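Local structure of hypothetical protein PH1136 (Pyrococcus horikoshii, 1IXL) at residues L11-R14 against I15-G18; T34-E37 against M38-D41. The protein is of uncharacterised function, but has a hot-dog fold and probably hydrolyses acyl-CoA thioesters. All coordinates share one frame; numbering follows the deposited sequence.

Contact 1 (L11-R14 against I15-G18); sequences LTSR and ILVG
The backbone from S13 to G18 curls into one tight turn, in which the carbonyl O of S13 accepts both V17 N at 3.0 Å and G18 N at 3.1 Å, the latter lying in the carbonyl plane and the former tilted from it. The S13 hydroxyl turns to the backbone N-H groups of the same turn. A chi1 of 176° swings OG away from its own backbone N to the peptides that follow, where it accepts L16 N at 3.0 Å and, weakly, I15 N; CB of L16 lies against it. The OG bond to L16 N and the S13 O bond to V17 N make an ST motif, with G18 N a further donor to that carbonyl, in the loop leading into strand 19-24 of the hot-dog fold. T12 and V17 cross at about a right angle, CG2 of T12 reaching V17 CB at 3.6 Å, and both side chains also rest on Y57 of helix 48-63. R14, bent at chi2 (-84°), swings its guanidinium back so that NH1 meets G18 O at 2.9 Å, tilted 29° from the guanidinium plane but in that of the carbonyl; NH1 also bonds Y57 OH. A leucine here has no N-H for G18 O or Y57 OH, and the end of the turn would probably be less firmly tied to the helix. At the backbone angles of G18, any CB would be pressed against V17 O.

Contact 2 (T34-E37 against M38-D41); sequences TIDE and MKVD
K39 lays its chain over the carbonyl oxygen of D36 and ends at that residue's carboxylate. Its CG sits between the backbone N and the carbonyl carbon (chi1 75°), which places CG 3.0 Å from D36 O; the chain then runs extended until a last bend folds NZ back. NZ forms a salt bridge with D36 OD1 at 2.9 Å, approaching from above the carboxylate plane, and also donates to D36 O at 3.2 Å. Backbone N of K39 reaches that carbonyl O from the opposite face, so one oxygen is held between two donors, neither lying in its plane. M38, a selenomethionine, turns to the buried side. Its chain crosses both T34 and I35 at about a right angle: CG passes I35 CG1 at 4.1 Å, and the bend at chi3 (49°) brings the CE methyl onto T34 CG2 at 3.4 Å, a tight carbon contact. T34 OG1 does not join in; it bonds D85 O. Backbone N of M38 donates to I35 O at 3.0 Å, which with the K39 bond to D36 O makes two successive three-residue steps of a short 3-10 turn just after strand 27-33. A water bridges E37 O and K39 O. The turn is thus two-faced, with selenium and methyls inward and an ion pair on its exposed side, while I35 N, buried next to SE of M38, has no partner in the model, probably at some energetic cost.

Overall arrangement
From the N terminus, the chain first closes contact 1, the turn just ahead of strand 19-24, and then runs through the hairpin of strands 19-24 and 27-33 before folding contact 2 at the far end of the second strand. The two are in series, neither nested nor crossed, with centres about 15 Å apart. They nevertheless meet, I15 CG2 lying 3.9 Å from I35 CD1, so the turns before and after the hairpin pack on each other. Contact 1 ties the N-terminal segment to helix 48-63 through Y57. Contact 2 opens the connection to that helix and joins the loop holding D85 through T34.

Contact 1 (L11-R14 against I15-G18)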
ATOM      1  N   LEU A  11      -1.372   7.327 -11.643  1.00 29.98           N
ATOM      2  CA  LEU A  11      -2.699   7.916 -11.614  1.00 28.11           C
ATOM      3  C   LEU A  11      -3.591   7.388 -10.495  1.00 28.23           C
ATOM      4  O   LEU A  11      -4.778   7.671 -10.455  1.00 27.67           O
ATOM      5  CB  LEU A  11      -3.373   7.695 -12.967  1.00 29.53           C
ATOM      6  CG  LEU A  11      -2.580   8.174 -14.200  1.00 32.55           C
ATOM      7  CD1 LEU A  11      -3.426   7.954 -15.455  1.00 32.07           C
ATOM      8  CD2 LEU A  11      -2.222   9.667 -14.054  1.00 33.01           C
ATOM      9  N   THR A  12      -3.000   6.627  -9.581  1.00 27.02           N
ATOM     10  CA  THR A  12      -3.735   6.059  -8.460  1.00 24.77           C
ATOM     11  C   THR A  12      -4.435   7.174  -7.683  1.00 27.16           C
ATOM     12  O   THR A  12      -3.832   8.195  -7.373  1.00 24.54           O
ATOM     13  CB  THR A  12      -2.772   5.291  -7.533  1.00 24.38           C
ATOM     14  OG1 THR A  12      -2.067   4.315  -8.308  1.00 23.53           O
ATOM     15  CG2 THR A  12      -3.525   4.599  -6.430  1.00 17.92           C
ATOM     16  N   SER A  13      -5.713   6.953  -7.384  1.00 25.84           N
ATOM     17  CA  SER A  13      -6.549   7.904  -6.668  1.00 27.03           C
ATOM     18  C   SER A  13      -6.005   8.303  -5.300  1.00 27.32           C
ATOM     19  O   SER A  13      -5.814   7.470  -4.425  1.00 22.34           O
ATOM     20  CB  SER A  13      -7.968   7.335  -6.507  1.00 27.95           C
ATOM     21  OG  SER A  13      -8.759   8.212  -5.730  1.00 27.41           O
ATOM     22  N   ARG A  14      -5.762   9.595  -5.127  1.00 27.51           N
ATOM     23  CA  ARG A  14      -5.247  10.113  -3.872  1.00 29.65           C
ATOM     24  C   ARG A  14      -6.339  10.075  -2.813  1.00 27.15           C
ATOM     25  O   ARG A  14      -6.061  10.060  -1.619  1.00 26.51           O
ATOM     26  CB  ARG A  14      -4.755  11.553  -4.074  1.00 31.20           C
ATOM     27  CG  ARG A  14      -3.574  11.660  -5.031  1.00 35.29           C
ATOM     28  CD  ARG A  14      -2.259  11.403  -4.323  1.00 42.89           C
ATOM     29  NE  ARG A  14      -1.175  11.146  -5.269  1.00 43.56           N
ATOM     30  CZ  ARG A  14      -0.884   9.945  -5.765  1.00 45.87           C
ATOM     31  NH1 ARG A  14      -1.594   8.855  -5.399  1.00 34.62           N
ATOM     32  NH2 ARG A  14       0.109   9.841  -6.648  1.00 44.60           N
ATOM     33  N   ILE A  15      -7.583  10.048  -3.264  1.00 29.86           N
ATOM     34  CA  ILE A  15      -8.727  10.051  -2.357  1.00 29.09           C
ATOM     35  C   ILE A  15      -9.197   8.673  -1.914  1.00 29.04           C
ATOM     36  O   ILE A  15      -9.640   8.502  -0.775  1.00 27.93           O
ATOM     37  CB  ILE A  15      -9.922  10.770  -3.009  1.00 34.60           C
ATOM     38  CG1 ILE A  15      -9.554  12.224  -3.294  1.00 36.62           C
ATOM     39  CG2 ILE A  15     -11.164  10.670  -2.109  1.00 37.53           C
ATOM     40  CD1 ILE A  15      -8.878  12.920  -2.120  1.00 42.69           C
ATOM     41  N   LEU A  16      -9.079   7.697  -2.810  1.00 26.50           N
ATOM     42  CA  LEU A  16      -9.552   6.338  -2.524  1.00 27.01           C
ATOM     43  C   LEU A  16      -8.476   5.358  -2.100  1.00 25.61           C
ATOM     44  O   LEU A  16      -8.757   4.386  -1.412  1.00 26.81           O
ATOM     45  CB  LEU A  16     -10.259   5.765  -3.753  1.00 23.95           C
ATOM     46  CG  LEU A  16     -11.549   6.457  -4.175  1.00 27.54           C
ATOM     47  CD1 LEU A  16     -11.927   6.000  -5.578  1.00 29.19           C
ATOM     48  CD2 LEU A  16     -12.664   6.152  -3.152  1.00 30.15           C
ATOM     49  N   VAL A  17      -7.238   5.626  -2.492  1.00 23.31           N
ATOM     50  CA  VAL A  17      -6.154   4.719  -2.181  1.00 23.01           C
ATOM     51  C   VAL A  17      -5.073   5.361  -1.329  1.00 24.08           C
ATOM     52  O   VAL A  17      -4.619   4.772  -0.347  1.00 23.38           O
ATOM     53  CB  VAL A  17      -5.559   4.148  -3.507  1.00 24.38           C
ATOM     54  CG1 VAL A  17      -4.532   3.052  -3.214  1.00 21.41           C
ATOM     55  CG2 VAL A  17      -6.703   3.618  -4.377  1.00 22.61           C
ATOM     56  N   GLY A  18      -4.636   6.555  -1.705  1.00 24.02           N
ATOM     57  CA  GLY A  18      -3.631   7.195  -0.894  1.00 23.74           C
ATOM     58  C   GLY A  18      -2.701   8.166  -1.581  1.00 24.23           C
ATOM     59  O   GLY A  18      -2.620   8.216  -2.807  1.00 21.70           O
TER

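Contact 2 (T34-E37 against M38-D41)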
ATOM      1  N   THR A  34      -9.477   8.247   5.686  1.00 29.00           N
ATOM      2  CA  THR A  34     -10.665   7.480   5.337  1.00 28.42           C
ATOM      3  C   THR A  34     -11.883   8.393   5.252  1.00 31.80           C
ATOM      4  O   THR A  34     -12.002   9.352   6.026  1.00 31.79           O
ATOM      5  CB  THR A  34     -10.915   6.346   6.333  1.00 28.10           C
ATOM      6  OG1 THR A  34     -11.017   6.870   7.661  1.00 28.99           O
ATOM      7  CG2 THR A  34      -9.778   5.339   6.262  1.00 25.08           C
ATOM      8  N   ILE A  35     -12.765   8.106   4.292  1.00 31.16           N
ATOM      9  CA  ILE A  35     -13.969   8.905   4.070  1.00 31.73           C
ATOM     10  C   ILE A  35     -15.249   8.106   4.214  1.00 31.42           C
ATOM     11  O   ILE A  35     -15.239   6.869   4.230  1.00 29.58           O
ATOM     12  CB  ILE A  35     -13.980   9.581   2.671  1.00 32.36           C
ATOM     13  CG1 ILE A  35     -13.807   8.527   1.573  1.00 32.16           C
ATOM     14  CG2 ILE A  35     -12.882  10.634   2.601  1.00 35.91           C
ATOM     15  CD1 ILE A  35     -13.865   9.107   0.151  1.00 34.62           C
ATOM     16  N   ASP A  36     -16.358   8.830   4.294  1.00 29.39           N
ATOM     17  CA  ASP A  36     -17.659   8.220   4.506  1.00 30.41           C
ATOM     18  C   ASP A  36     -18.096   7.153   3.493  1.00 28.22           C
ATOM     19  O   ASP A  36     -18.793   6.206   3.848  1.00 27.93           O
ATOM     20  CB  ASP A  36     -18.711   9.320   4.613  1.00 33.70           C
ATOM     21  CG  ASP A  36     -19.967   8.841   5.282  1.00 34.44           C
ATOM     22  OD1 ASP A  36     -20.946   8.533   4.576  1.00 32.57           O
ATOM     23  OD2 ASP A  36     -19.955   8.746   6.523  1.00 38.36           O
ATOM     24  N   GLU A  37     -17.685   7.291   2.238  1.00 28.96           N
ATOM     25  CA  GLU A  37     -18.070   6.318   1.222  1.00 29.38           C
ATOM     26  C   GLU A  37     -17.436   4.945   1.437  1.00 28.35           C
ATOM     27  O   GLU A  37     -17.899   3.945   0.877  1.00 27.69           O
ATOM     28  CB  GLU A  37     -17.708   6.835  -0.181  1.00 33.15           C
ATOM     29  CG  GLU A  37     -18.510   8.072  -0.613  1.00 40.96           C
ATOM     30  CD  GLU A  37     -17.900   9.387  -0.139  1.00 43.38           C
ATOM     31  OE1 GLU A  37     -17.621   9.551   1.070  1.00 42.87           O
ATOM     32  OE2 GLU A  37     -17.696  10.267  -0.997  1.00 51.75           O
HETATM   33  N   MSE A  38     -16.389   4.908   2.257  1.00 28.72           N
HETATM   34  CA  MSE A  38     -15.643   3.681   2.572  1.00 25.82           C
HETATM   35  C   MSE A  38     -16.302   2.842   3.671  1.00 26.27           C
HETATM   36  O   MSE A  38     -15.832   1.745   3.979  1.00 23.77           O
HETATM   37  CB  MSE A  38     -14.215   4.051   3.039  1.00 27.07           C
HETATM   38  CG  MSE A  38     -13.265   4.498   1.949  1.00 22.35           C
HETATM   39 SE   MSE A  38     -11.633   5.093   2.558  1.00 11.35          SE
HETATM   40  CE  MSE A  38     -11.175   3.974   3.530  1.00 27.23           C
ATOM     41  N   LYS A  39     -17.366   3.364   4.276  1.00 24.17           N
ATOM     42  CA  LYS A  39     -18.053   2.661   5.350  1.00 24.58           C
ATOM     43  C   LYS A  39     -18.885   1.467   4.892  1.00 21.91           C
ATOM     44  O   LYS A  39     -19.313   1.399   3.754  1.00 24.06           O
ATOM     45  CB  LYS A  39     -18.960   3.628   6.122  1.00 27.08           C
ATOM     46  CG  LYS A  39     -20.229   4.014   5.390  1.00 30.33           C
ATOM     47  CD  LYS A  39     -21.013   5.068   6.168  1.00 33.93           C
ATOM     48  CE  LYS A  39     -22.259   5.491   5.409  1.00 38.22           C
ATOM     49  NZ  LYS A  39     -21.928   5.857   4.005  1.00 40.67           N
ATOM     50  N   VAL A  40     -19.111   0.520   5.794  1.00 22.58           N
ATOM     51  CA  VAL A  40     -19.927  -0.640   5.465  1.00 22.23           C
ATOM     52  C   VAL A  40     -21.191  -0.697   6.326  1.00 25.26           C
ATOM     53  O   VAL A  40     -22.077  -1.483   6.056  1.00 25.69           O
ATOM     54  CB  VAL A  40     -19.140  -1.971   5.628  1.00 24.85           C
ATOM     55  CG1 VAL A  40     -17.880  -1.934   4.764  1.00 20.48           C
ATOM     56  CG2 VAL A  40     -18.798  -2.222   7.087  1.00 25.17           C
ATOM     57  N   ASP A  41     -21.281   0.152   7.343  1.00 27.35           N
ATOM     58  CA  ASP A  41     -22.464   0.152   8.228  1.00 28.01           C
ATOM     59  C   ASP A  41     -22.631   1.512   8.882  1.00 29.44           C
ATOM     60  O   ASP A  41     -21.822   2.414   8.643  1.00 27.27           O
ATOM     61  CB  ASP A  41     -22.330  -0.940   9.299  1.00 28.66           C
ATOM     62  CG  ASP A  41     -21.070  -0.793  10.135  1.00 29.72           C
ATOM     63  OD1 ASP A  41     -20.500  -1.835  10.523  1.00 34.84           O
ATOM     64  OD2 ASP A  41     -20.658   0.352  10.422  1.00 28.87           O
TER
HETATM   65  O   HOH W   1     -18.039   1.345   1.051  1.00 27.06           O